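Long-range contacts in T-cell surface protein tactile (Homo sapiens, PDB 6ARQ), which promotes adhesion of natural killer cells to target cells by binding PVR, and may serve adhesive interactions of activated T and NK cells late in the immune response: residues P65-T73 with K81-M89; T30-K41 with G95-E106. The protein carries 1 engineered substitution. All blocks are in the same frame, centred on the assembly; numbering follows the deposited sequence.

Contact 1 (P65-T73 with K81-M89). With NAG (2-acetamido-2-deoxy-beta-D-glucopyranose), chain F.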
loop_
_atom_site.group_PDB
_atom_site.type_symbol
_atom_site.label_atom_id
_atom_site.label_comp_id
_atom_site.label_asym_id
_atom_site.label_seq_id
_atom_site.Cartn_x
_atom_site.Cartn_y
_atom_site.Cartn_z
ATOM N N PRO A 65 41.166 -33.847 -10.927
ATOM C CA PRO A 65 41.452 -33.864 -12.373
ATOM C C PRO A 65 40.421 -33.043 -13.158
ATOM O O PRO A 65 39.439 -33.574 -13.690
ATOM C CB PRO A 65 41.426 -35.360 -12.735
ATOM C CG PRO A 65 41.209 -36.103 -11.436
ATOM C CD PRO A 65 40.563 -35.129 -10.511
ATOM N N CYS A 66 40.656 -31.720 -13.203
ATOM C CA CYS A 66 39.828 -30.722 -13.886
ATOM C C CYS A 66 40.696 -29.901 -14.859
ATOM O O CYS A 66 40.266 -28.849 -15.342
ATOM C CB CYS A 66 39.138 -29.826 -12.860
ATOM S SG CYS A 66 40.278 -28.823 -11.869
ATOM N N GLU A 67 41.922 -30.399 -15.126
ATOM C CA GLU A 67 42.952 -29.819 -15.991
ATOM C C GLU A 67 42.438 -29.600 -17.422
ATOM O O GLU A 67 42.737 -28.566 -18.017
ATOM C CB GLU A 67 44.188 -30.742 -15.994
ATOM C CG GLU A 67 45.408 -30.191 -16.719
ATOM C CD GLU A 67 46.762 -30.342 -16.048
ATOM O OE1 GLU A 67 47.752 -29.825 -16.613
ATOM O OE2 GLU A 67 46.842 -30.963 -14.962
ATOM N N SER A 68 41.659 -30.554 -17.958
ATOM C CA SER A 68 41.121 -30.491 -19.320
ATOM C C SER A 68 39.616 -30.103 -19.351
ATOM O O SER A 68 38.936 -30.365 -20.344
ATOM C CB SER A 68 41.351 -31.824 -20.030
ATOM O OG SER A 68 40.848 -32.918 -19.281
ATOM N N LEU A 69 39.118 -29.435 -18.296
ATOM C CA LEU A 69 37.718 -29.016 -18.203
ATOM C C LEU A 69 37.535 -27.550 -18.625
ATOM O O LEU A 69 36.566 -27.247 -19.318
ATOM C CB LEU A 69 37.184 -29.240 -16.773
ATOM C CG LEU A 69 35.678 -29.057 -16.524
ATOM C CD1 LEU A 69 34.859 -30.185 -17.152
ATOM C CD2 LEU A 69 35.389 -29.000 -15.045
ATOM N N VAL A 70 38.442 -26.647 -18.195
ATOM C CA VAL A 70 38.380 -25.213 -18.522
ATOM C C VAL A 70 39.753 -24.680 -18.969
ATOM O O VAL A 70 40.788 -25.221 -18.574
ATOM C CB VAL A 70 37.799 -24.337 -17.379
ATOM C CG1 VAL A 70 36.283 -24.482 -17.280
ATOM C CG2 VAL A 70 38.476 -24.617 -16.036
ATOM N N THR A 71 39.743 -23.620 -19.805
ATOM C CA THR A 71 40.933 -22.949 -20.342
ATOM C C THR A 71 40.669 -21.439 -20.468
ATOM O O THR A 71 39.568 -21.028 -20.842
ATOM C CB THR A 71 41.348 -23.558 -21.711
ATOM O OG1 THR A 71 41.380 -24.983 -21.627
ATOM C CG2 THR A 71 42.707 -23.057 -22.206
ATOM N N PHE A 72 41.690 -20.628 -20.162
ATOM C CA PHE A 72 41.667 -19.174 -20.279
ATOM C C PHE A 72 42.852 -18.747 -21.146
ATOM O O PHE A 72 43.999 -18.881 -20.721
ATOM C CB PHE A 72 41.695 -18.509 -18.889
ATOM C CG PHE A 72 41.928 -17.016 -18.900
ATOM C CD1 PHE A 72 40.887 -16.135 -19.165
ATOM C CD2 PHE A 72 43.186 -16.489 -18.629
ATOM C CE1 PHE A 72 41.100 -14.754 -19.163
ATOM C CE2 PHE A 72 43.401 -15.108 -18.640
ATOM C CZ PHE A 72 42.357 -14.250 -18.907
ATOM N N THR A 73 42.580 -18.270 -22.370
ATOM C CA THR A 73 43.624 -17.838 -23.299
ATOM C C THR A 73 43.683 -16.307 -23.288
ATOM O O THR A 73 42.721 -15.657 -23.694
ATOM C CB THR A 73 43.379 -18.427 -24.707
ATOM O OG1 THR A 73 43.145 -19.834 -24.605
ATOM C CG2 THR A 73 44.537 -18.168 -25.668
ATOM N N LYS A 81 39.700 -15.480 -23.980
ATOM C CA LYS A 81 38.893 -16.597 -24.451
ATOM C C LYS A 81 38.623 -17.534 -23.267
ATOM O O LYS A 81 39.505 -18.296 -22.859
ATOM C CB LYS A 81 39.589 -17.330 -25.613
ATOM C CG LYS A 81 39.250 -16.777 -26.987
ATOM C CD LYS A 81 40.016 -17.524 -28.074
ATOM C CE LYS A 81 39.516 -17.225 -29.466
ATOM N NZ LYS A 81 38.261 -17.960 -29.778
ATOM N N TRP A 82 37.423 -17.418 -22.675
ATOM C CA TRP A 82 36.975 -18.220 -21.535
ATOM C C TRP A 82 36.247 -19.447 -22.095
ATOM O O TRP A 82 35.121 -19.336 -22.580
ATOM C CB TRP A 82 36.100 -17.353 -20.601
ATOM C CG TRP A 82 35.552 -18.011 -19.365
ATOM C CD1 TRP A 82 34.267 -17.944 -18.916
ATOM C CD2 TRP A 82 36.289 -18.736 -18.365
ATOM N NE1 TRP A 82 34.147 -18.603 -17.716
ATOM C CE2 TRP A 82 35.373 -19.098 -17.353
ATOM C CE3 TRP A 82 37.632 -19.134 -18.234
ATOM C CZ2 TRP A 82 35.749 -19.854 -16.236
ATOM C CZ3 TRP A 82 38.002 -19.884 -17.127
ATOM C CH2 TRP A 82 37.067 -20.239 -16.146
ATOM N N THR A 83 36.934 -20.605 -22.088
ATOM C CA THR A 83 36.441 -21.845 -22.689
ATOM C C THR A 83 36.136 -22.951 -21.674
ATOM O O THR A 83 36.883 -23.141 -20.714
ATOM C CB THR A 83 37.478 -22.363 -23.710
ATOM O OG1 THR A 83 38.023 -21.265 -24.445
ATOM C CG2 THR A 83 36.898 -23.381 -24.679
ATOM N N LEU A 84 35.048 -23.705 -21.936
ATOM C CA LEU A 84 34.594 -24.885 -21.196
ATOM C C LEU A 84 34.619 -26.072 -22.168
ATOM O O LEU A 84 33.927 -26.046 -23.190
ATOM C CB LEU A 84 33.191 -24.656 -20.593
ATOM C CG LEU A 84 32.492 -25.847 -19.924
ATOM C CD1 LEU A 84 33.047 -26.119 -18.532
ATOM C CD2 LEU A 84 31.001 -25.612 -19.836
ATOM N N HIS A 85 35.445 -27.086 -21.869
ATOM C CA HIS A 85 35.627 -28.252 -22.731
ATOM C C HIS A 85 34.744 -29.425 -22.325
ATOM O O HIS A 85 34.717 -29.816 -21.157
ATOM C CB HIS A 85 37.097 -28.689 -22.751
ATOM C CG HIS A 85 38.025 -27.612 -23.211
ATOM N ND1 HIS A 85 38.177 -27.317 -24.552
ATOM C CD2 HIS A 85 38.804 -26.775 -22.489
ATOM C CE1 HIS A 85 39.047 -26.324 -24.605
ATOM N NE2 HIS A 85 39.451 -25.963 -23.388
ATOM N N LEU A 86 34.024 -29.980 -23.316
ATOM C CA LEU A 86 33.134 -31.134 -23.174
ATOM C C LEU A 86 33.495 -32.148 -24.252
ATOM O O LEU A 86 33.460 -31.812 -25.437
ATOM C CB LEU A 86 31.653 -30.712 -23.266
ATOM C CG LEU A 86 31.150 -29.709 -22.217
ATOM C CD1 LEU A 86 29.947 -28.951 -22.721
ATOM C CD2 LEU A 86 30.844 -30.388 -20.888
ATOM N N ARG A 87 33.902 -33.364 -23.842
ATOM C CA ARG A 87 34.342 -34.426 -24.759
ATOM C C ARG A 87 33.540 -35.715 -24.569
ATOM O O ARG A 87 33.183 -36.045 -23.437
ATOM C CB ARG A 87 35.840 -34.718 -24.560
ATOM C CG ARG A 87 36.746 -33.528 -24.852
ATOM C CD ARG A 87 38.200 -33.829 -24.557
ATOM N NE ARG A 87 38.974 -32.599 -24.385
ATOM C CZ ARG A 87 39.161 -31.989 -23.218
ATOM N NH1 ARG A 87 38.637 -32.492 -22.107
ATOM N NH2 ARG A 87 39.874 -30.873 -23.154
ATOM N N ASN A 88 33.295 -36.456 -25.680
ATOM C CA ASN A 88 32.548 -37.727 -25.746
ATOM C C ASN A 88 31.244 -37.621 -24.925
ATOM O O ASN A 88 31.011 -38.387 -23.984
ATOM C CB ASN A 88 33.422 -38.907 -25.287
ATOM C CG ASN A 88 33.403 -40.087 -26.228
ATOM O OD1 ASN A 88 32.368 -40.724 -26.458
ATOM N ND2 ASN A 88 34.561 -40.422 -26.775
ATOM N N MET A 89 30.422 -36.624 -25.286
ATOM C CA MET A 89 29.178 -36.246 -24.621
ATOM C C MET A 89 28.064 -37.284 -24.743
ATOM O O MET A 89 27.989 -38.018 -25.731
ATOM C CB MET A 89 28.674 -34.906 -25.174
ATOM C CG MET A 89 29.617 -33.749 -24.906
ATOM S SD MET A 89 29.020 -32.171 -25.550
ATOM C CE MET A 89 29.283 -32.405 -27.294
HETATM C C1 NAG F . 38.152 -27.386 -29.513
HETATM C C2 NAG F . 39.397 -27.817 -28.736
HETATM C C3 NAG F . 40.178 -28.789 -29.625
HETATM C C4 NAG F . 39.298 -29.946 -30.100
HETATM C C5 NAG F . 38.058 -29.414 -30.819
HETATM C C6 NAG F . 37.064 -30.492 -31.186
HETATM C C7 NAG F . 41.052 -26.541 -27.402
HETATM C C8 NAG F . 41.730 -25.214 -27.234
HETATM N N2 NAG F . 40.194 -26.636 -28.436
HETATM O O3 NAG F . 41.301 -29.298 -28.914
HETATM O O4 NAG F . 40.040 -30.780 -30.984
HETATM O O5 NAG F . 37.362 -28.494 -29.960
HETATM O O6 NAG F . 35.889 -29.942 -31.766
HETATM O O7 NAG F . 41.270 -27.483 -26.643
HETATM O O HOH W 1 40.692 -20.915 -24.115
#

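Contact 2 (T30-K41 with G95-E106)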
loop_
_atom_site.group_PDB
_atom_site.type_symbol
_atom_site.label_atom_id
_atom_site.label_comp_id
_atom_site.label_asym_id
_atom_site.label_seq_id
_atom_site.Cartn_x
_atom_site.Cartn_y
_atom_site.Cartn_z
ATOM N N THR A 30 38.819 -6.176 -22.868
ATOM C CA THR A 30 38.714 -5.136 -21.845
ATOM C C THR A 30 39.625 -3.940 -22.169
ATOM O O THR A 30 40.681 -4.105 -22.783
ATOM C CB THR A 30 39.008 -5.722 -20.441
ATOM O OG1 THR A 30 38.772 -4.730 -19.442
ATOM C CG2 THR A 30 40.424 -6.278 -20.294
ATOM N N VAL A 31 39.196 -2.737 -21.759
ATOM C CA VAL A 31 39.978 -1.506 -21.904
ATOM C C VAL A 31 40.954 -1.481 -20.714
ATOM O O VAL A 31 42.121 -1.116 -20.874
ATOM C CB VAL A 31 39.078 -0.236 -21.997
ATOM C CG1 VAL A 31 39.903 1.049 -21.990
ATOM C CG2 VAL A 31 38.187 -0.283 -23.236
ATOM N N GLY A 32 40.465 -1.940 -19.559
ATOM C CA GLY A 32 41.217 -2.023 -18.315
ATOM C C GLY A 32 41.746 -3.404 -17.990
ATOM O O GLY A 32 42.839 -3.769 -18.435
ATOM N N PHE A 33 40.977 -4.177 -17.188
ATOM C CA PHE A 33 41.354 -5.526 -16.748
ATOM C C PHE A 33 40.133 -6.421 -16.487
ATOM O O PHE A 33 39.020 -5.922 -16.299
ATOM C CB PHE A 33 42.232 -5.459 -15.478
ATOM C CG PHE A 33 41.579 -4.871 -14.245
ATOM C CD1 PHE A 33 41.601 -3.501 -14.014
ATOM C CD2 PHE A 33 40.982 -5.691 -13.295
ATOM C CE1 PHE A 33 41.001 -2.957 -12.874
ATOM C CE2 PHE A 33 40.383 -5.146 -12.155
ATOM C CZ PHE A 33 40.400 -3.784 -11.950
ATOM N N PHE A 34 40.366 -7.750 -16.456
ATOM C CA PHE A 34 39.359 -8.766 -16.150
ATOM C C PHE A 34 39.329 -8.979 -14.642
ATOM O O PHE A 34 40.376 -9.201 -14.032
ATOM C CB PHE A 34 39.653 -10.086 -16.886
ATOM C CG PHE A 34 39.708 -9.976 -18.391
ATOM C CD1 PHE A 34 38.542 -9.870 -19.141
ATOM C CD2 PHE A 34 40.925 -10.003 -19.060
ATOM C CE1 PHE A 34 38.594 -9.764 -20.533
ATOM C CE2 PHE A 34 40.976 -9.911 -20.455
ATOM C CZ PHE A 34 39.811 -9.777 -21.180
ATOM N N VAL A 35 38.141 -8.875 -14.035
ATOM C CA VAL A 35 37.976 -9.014 -12.590
ATOM C C VAL A 35 37.868 -10.505 -12.218
ATOM O O VAL A 35 38.671 -10.982 -11.421
ATOM C CB VAL A 35 36.780 -8.176 -12.064
ATOM C CG1 VAL A 35 36.525 -8.425 -10.582
ATOM C CG2 VAL A 35 36.994 -6.689 -12.323
ATOM N N GLN A 36 36.884 -11.225 -12.787
ATOM C CA GLN A 36 36.629 -12.646 -12.524
ATOM C C GLN A 36 35.734 -13.241 -13.611
ATOM O O GLN A 36 35.026 -12.502 -14.297
ATOM C CB GLN A 36 35.955 -12.813 -11.145
ATOM C CG GLN A 36 36.197 -14.159 -10.480
ATOM C CD GLN A 36 35.360 -14.321 -9.242
ATOM O OE1 GLN A 36 34.184 -14.690 -9.303
ATOM N NE2 GLN A 36 35.954 -14.069 -8.089
ATOM N N MET A 37 35.756 -14.574 -13.761
ATOM C CA MET A 37 34.920 -15.280 -14.732
ATOM C C MET A 37 34.555 -16.667 -14.232
ATOM O O MET A 37 35.358 -17.304 -13.554
ATOM C CB MET A 37 35.554 -15.350 -16.127
ATOM C CG MET A 37 37.004 -15.760 -16.144
ATOM S SD MET A 37 37.757 -15.254 -17.700
ATOM C CE MET A 37 38.042 -13.502 -17.373
ATOM N N GLN A 38 33.332 -17.127 -14.556
ATOM C CA GLN A 38 32.846 -18.430 -14.105
ATOM C C GLN A 38 32.000 -19.155 -15.155
ATOM O O GLN A 38 31.445 -18.526 -16.051
ATOM C CB GLN A 38 32.042 -18.291 -12.794
ATOM C CG GLN A 38 30.780 -17.433 -12.898
ATOM C CD GLN A 38 30.175 -17.142 -11.553
ATOM O OE1 GLN A 38 30.776 -16.475 -10.704
ATOM N NE2 GLN A 38 28.951 -17.595 -11.346
ATOM N N TRP A 39 31.924 -20.490 -15.020
ATOM C CA TRP A 39 31.116 -21.408 -15.821
ATOM C C TRP A 39 30.175 -22.146 -14.883
ATOM O O TRP A 39 30.600 -22.563 -13.801
ATOM C CB TRP A 39 31.989 -22.405 -16.610
ATOM C CG TRP A 39 32.400 -21.941 -17.977
ATOM C CD1 TRP A 39 33.670 -21.699 -18.410
ATOM C CD2 TRP A 39 31.541 -21.714 -19.105
ATOM N NE1 TRP A 39 33.652 -21.282 -19.722
ATOM C CE2 TRP A 39 32.358 -21.278 -20.172
ATOM C CE3 TRP A 39 30.154 -21.814 -19.313
ATOM C CZ2 TRP A 39 31.837 -20.963 -21.432
ATOM C CZ3 TRP A 39 29.640 -21.501 -20.562
ATOM C CH2 TRP A 39 30.477 -21.083 -21.605
ATOM N N SER A 40 28.899 -22.288 -15.271
ATOM C CA SER A 40 27.897 -22.981 -14.454
ATOM C C SER A 40 26.779 -23.573 -15.306
ATOM O O SER A 40 26.468 -23.039 -16.370
ATOM C CB SER A 40 27.303 -22.039 -13.408
ATOM O OG SER A 40 26.771 -20.864 -13.996
ATOM N N LYS A 41 26.182 -24.680 -14.833
ATOM C CA LYS A 41 25.046 -25.319 -15.493
ATOM C C LYS A 41 23.773 -24.867 -14.775
ATOM O O LYS A 41 23.694 -24.968 -13.547
ATOM C CB LYS A 41 25.182 -26.854 -15.512
ATOM C CG LYS A 41 24.234 -27.530 -16.500
ATOM C CD LYS A 41 24.310 -29.046 -16.435
ATOM C CE LYS A 41 23.365 -29.691 -17.420
ATOM N NZ LYS A 41 23.385 -31.173 -17.316
ATOM N N GLY A 95 21.934 -29.584 -21.624
ATOM C CA GLY A 95 21.401 -28.550 -20.744
ATOM C C GLY A 95 21.928 -27.159 -21.024
ATOM O O GLY A 95 22.705 -26.958 -21.963
ATOM N N ARG A 96 21.502 -26.187 -20.199
ATOM C CA ARG A 96 21.907 -24.787 -20.311
ATOM C C ARG A 96 23.176 -24.520 -19.504
ATOM O O ARG A 96 23.225 -24.822 -18.311
ATOM C CB ARG A 96 20.776 -23.856 -19.848
ATOM C CG ARG A 96 19.774 -23.493 -20.937
ATOM C CD ARG A 96 18.447 -23.016 -20.362
ATOM N NE ARG A 96 18.583 -21.797 -19.558
ATOM C CZ ARG A 96 18.313 -20.571 -19.993
ATOM N NH1 ARG A 96 17.878 -20.378 -21.233
ATOM N NH2 ARG A 96 18.465 -19.527 -19.189
ATOM N N TYR A 97 24.200 -23.961 -20.166
ATOM C CA TYR A 97 25.490 -23.602 -19.581
ATOM C C TYR A 97 25.695 -22.100 -19.701
ATOM O O TYR A 97 25.690 -21.567 -20.812
ATOM C CB TYR A 97 26.640 -24.369 -20.261
ATOM C CG TYR A 97 26.634 -25.855 -19.985
ATOM C CD1 TYR A 97 27.300 -26.382 -18.884
ATOM C CD2 TYR A 97 25.986 -26.741 -20.841
ATOM C CE1 TYR A 97 27.306 -27.752 -18.628
ATOM C CE2 TYR A 97 25.984 -28.114 -20.596
ATOM C CZ TYR A 97 26.647 -28.615 -19.489
ATOM O OH TYR A 97 26.653 -29.963 -19.235
ATOM N N GLU A 98 25.848 -21.414 -18.562
ATOM C CA GLU A 98 26.023 -19.965 -18.525
ATOM C C GLU A 98 27.436 -19.578 -18.113
ATOM O O GLU A 98 28.003 -20.182 -17.200
ATOM C CB GLU A 98 25.007 -19.333 -17.553
ATOM C CG GLU A 98 24.901 -17.819 -17.655
ATOM C CD GLU A 98 24.398 -17.113 -16.413
ATOM O OE1 GLU A 98 25.178 -16.330 -15.823
ATOM O OE2 GLU A 98 23.221 -17.322 -16.039
ATOM N N CYS A 99 27.991 -18.552 -18.783
ATOM C CA CYS A 99 29.289 -17.977 -18.450
ATOM C C CYS A 99 29.073 -16.533 -18.011
ATOM O O CYS A 99 28.230 -15.827 -18.575
ATOM C CB CYS A 99 30.299 -18.095 -19.593
ATOM S SG CYS A 99 30.250 -16.749 -20.808
ATOM N N MET A 100 29.777 -16.123 -16.959
ATOM C CA MET A 100 29.684 -14.771 -16.428
ATOM C C MET A 100 31.068 -14.152 -16.426
ATOM O O MET A 100 31.986 -14.697 -15.813
ATOM C CB MET A 100 29.065 -14.776 -15.026
ATOM C CG MET A 100 28.507 -13.439 -14.623
ATOM S SD MET A 100 27.819 -13.437 -12.955
ATOM C CE MET A 100 26.245 -14.269 -13.242
ATOM N N LEU A 101 31.225 -13.039 -17.147
ATOM C CA LEU A 101 32.500 -12.341 -17.257
ATOM C C LEU A 101 32.413 -10.976 -16.585
ATOM O O LEU A 101 31.638 -10.122 -17.017
ATOM C CB LEU A 101 32.918 -12.196 -18.733
ATOM C CG LEU A 101 33.222 -13.483 -19.492
ATOM C CD1 LEU A 101 32.767 -13.377 -20.925
ATOM C CD2 LEU A 101 34.696 -13.818 -19.442
ATOM N N VAL A 102 33.189 -10.786 -15.509
ATOM C CA VAL A 102 33.239 -9.519 -14.777
ATOM C C VAL A 102 34.481 -8.770 -15.269
ATOM O O VAL A 102 35.602 -9.255 -15.123
ATOM C CB VAL A 102 33.196 -9.674 -13.230
ATOM C CG1 VAL A 102 33.054 -8.316 -12.551
ATOM C CG2 VAL A 102 32.062 -10.601 -12.796
ATOM N N LEU A 103 34.254 -7.617 -15.906
ATOM C CA LEU A 103 35.278 -6.757 -16.499
ATOM C C LEU A 103 35.273 -5.377 -15.858
ATOM O O LEU A 103 34.219 -4.909 -15.419
ATOM C CB LEU A 103 34.998 -6.615 -18.009
ATOM C CG LEU A 103 35.577 -7.666 -18.966
ATOM C CD1 LEU A 103 34.789 -8.969 -18.928
ATOM C CD2 LEU A 103 35.552 -7.155 -20.391
ATOM N N TYR A 104 36.438 -4.711 -15.825
ATOM C CA TYR A 104 36.535 -3.357 -15.290
ATOM C C TYR A 104 37.100 -2.408 -16.355
ATOM O O TYR A 104 38.187 -2.662 -16.878
ATOM C CB TYR A 104 37.367 -3.296 -13.998
ATOM C CG TYR A 104 36.989 -2.127 -13.114
ATOM C CD1 TYR A 104 37.560 -0.871 -13.301
ATOM C CD2 TYR A 104 36.035 -2.267 -12.110
ATOM C CE1 TYR A 104 37.187 0.219 -12.514
ATOM C CE2 TYR A 104 35.665 -1.189 -11.307
ATOM C CZ TYR A 104 36.243 0.053 -11.513
ATOM O OH TYR A 104 35.877 1.116 -10.724
ATOM N N PRO A 105 36.367 -1.335 -16.729
ATOM C CA PRO A 105 35.076 -0.873 -16.195
ATOM C C PRO A 105 33.868 -1.227 -17.084
ATOM O O PRO A 105 32.854 -0.525 -17.035
ATOM C CB PRO A 105 35.292 0.642 -16.142
ATOM C CG PRO A 105 36.184 0.932 -17.362
ATOM C CD PRO A 105 36.880 -0.374 -17.725
ATOM N N GLU A 106 33.970 -2.308 -17.889
ATOM C CA GLU A 106 32.915 -2.741 -18.821
ATOM C C GLU A 106 31.702 -3.363 -18.112
ATOM O O GLU A 106 30.601 -3.349 -18.668
ATOM C CB GLU A 106 33.465 -3.730 -19.862
ATOM C CG GLU A 106 34.330 -3.096 -20.941
ATOM C CD GLU A 106 35.732 -2.704 -20.516
ATOM O OE1 GLU A 106 36.152 -1.572 -20.842
ATOM O OE2 GLU A 106 36.398 -3.512 -19.827
#

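Contact 1 (P65-T73 with K81-M89)
Strands 70-73 and 81-86 pair as an antiparallel beta hairpin at the edge of the smaller sheet, with T71 opposite T83 at its middle. The two threonines exchange backbone bonds, T71 N to T83 O at 3.0 Å and T83 N to T71 O at 2.9 Å, and H85 N continues the pairing to L69 O. Beta-branched residues suit such an extended backbone. V70, F72, W82 and L84 turn inward: CG1 of V70 meets CD1 of L84 at 3.8 Å, and CB of F72 lies at the edge of the W82 indole, 4.2 Å from CE3. F72 also stacks on Y52. In the V-type immunoglobulin fold these are strands D and E, and this apolar side packs against the opposite sheet, whereas T71, T83 and H85 lie on the outer side. There the H85 imidazole, with CG anti to its own carbonyl carbon (chi1 -58°), reaches to the neighbouring strand, where NE2 bonds T71 OG1 at 2.8 Å, the hydroxyl meeting the ring edge near its plane. Histidine suits the place because its second ring nitrogen, ND1, can also serve a partner, here a weak hydrogen bond to OD1 of N23, the glycosylated asparagine. CE1 of H85 lies near O7 of the sugar's acetamido group. Water adds a further link on the outer side, bonding T73 OG1, T83 OG1 and K81 O. Beyond the paired strands, R87 extends its long chain to S68, and NH1 (2.8 Å) and NH2 (3.0 Å) both grip S68 O from within the guanidinium plane. Arginine suits this exposed place, since its forked end can bond a loop carbonyl that has left the strand pairing.

Contact 2 (T30-K41 with G95-E106)
F33 to K41 and G95 to Y104 run antiparallel, their axes 4.5 Å apart at the closest and at 153°, from the F33-Y104 pair to the K41-Y97 pair, with a classic beta bulge where V35 and Q36 both face V102. V35 N bonds V102 O at 2.8 Å, while the bond from Q36 N to the same oxygen is weak. On the inner side lies W39, whose six-membered ring takes CB of C99 over one face, 3.5 Å from the ring centroid and 6° off its normal. SG of C99 stands farther out above the same ring and is joined to SG of C26 in a disulfide. This is the core of the V-type immunoglobulin domain, where the tryptophan of strand C packs on the disulfide that ties strand F to strand B; its flat indole offers a broad apolar face for the cysteine CB. Farther along the same side, CG of K41 lies over a face of the Y97 ring. Y97 OH bonds V93 O, as in the tyrosine corner of such domains. On the opposite side, CG of Q38 lies beside CB of M100, and chi1 of F33 (63°) puts CB of Y104 over one face of the F33 ring, 3.7 Å from CZ of F33. These residues suit a binding face: the F33 and Y104 rings give flat surfaces to a chain of another protein, and the Q36 and Q38 amides make weak bonds to its backbone. At the loops, T30 OG1 donates to E106 OE2 at 2.7 Å on the syn side of the carboxylate.

In the fold
Contacts 1 and 2 belong to the first V-type immunoglobulin domain of the protein, part of its extracellular region, and lie in its two facing sheets, their centres about 15 Å apart on opposite sides of the chain's centre. Along the chain, 30-41 comes first, then 65-73 and 81-89, and finally 95-106, so contact 1 forms within the stretch that contact 2 brackets. The sheets meet through W82, which stacks on W39 and gives its NE1 to Q38 O in a probable hydrogen bond, while L84 packs on W39 and F72 on M37. The face of contact 2 bearing F33 and Y104 meets another protein's chain, consistent with a role in adhesion, whereas contact 1 lies beside the glycan.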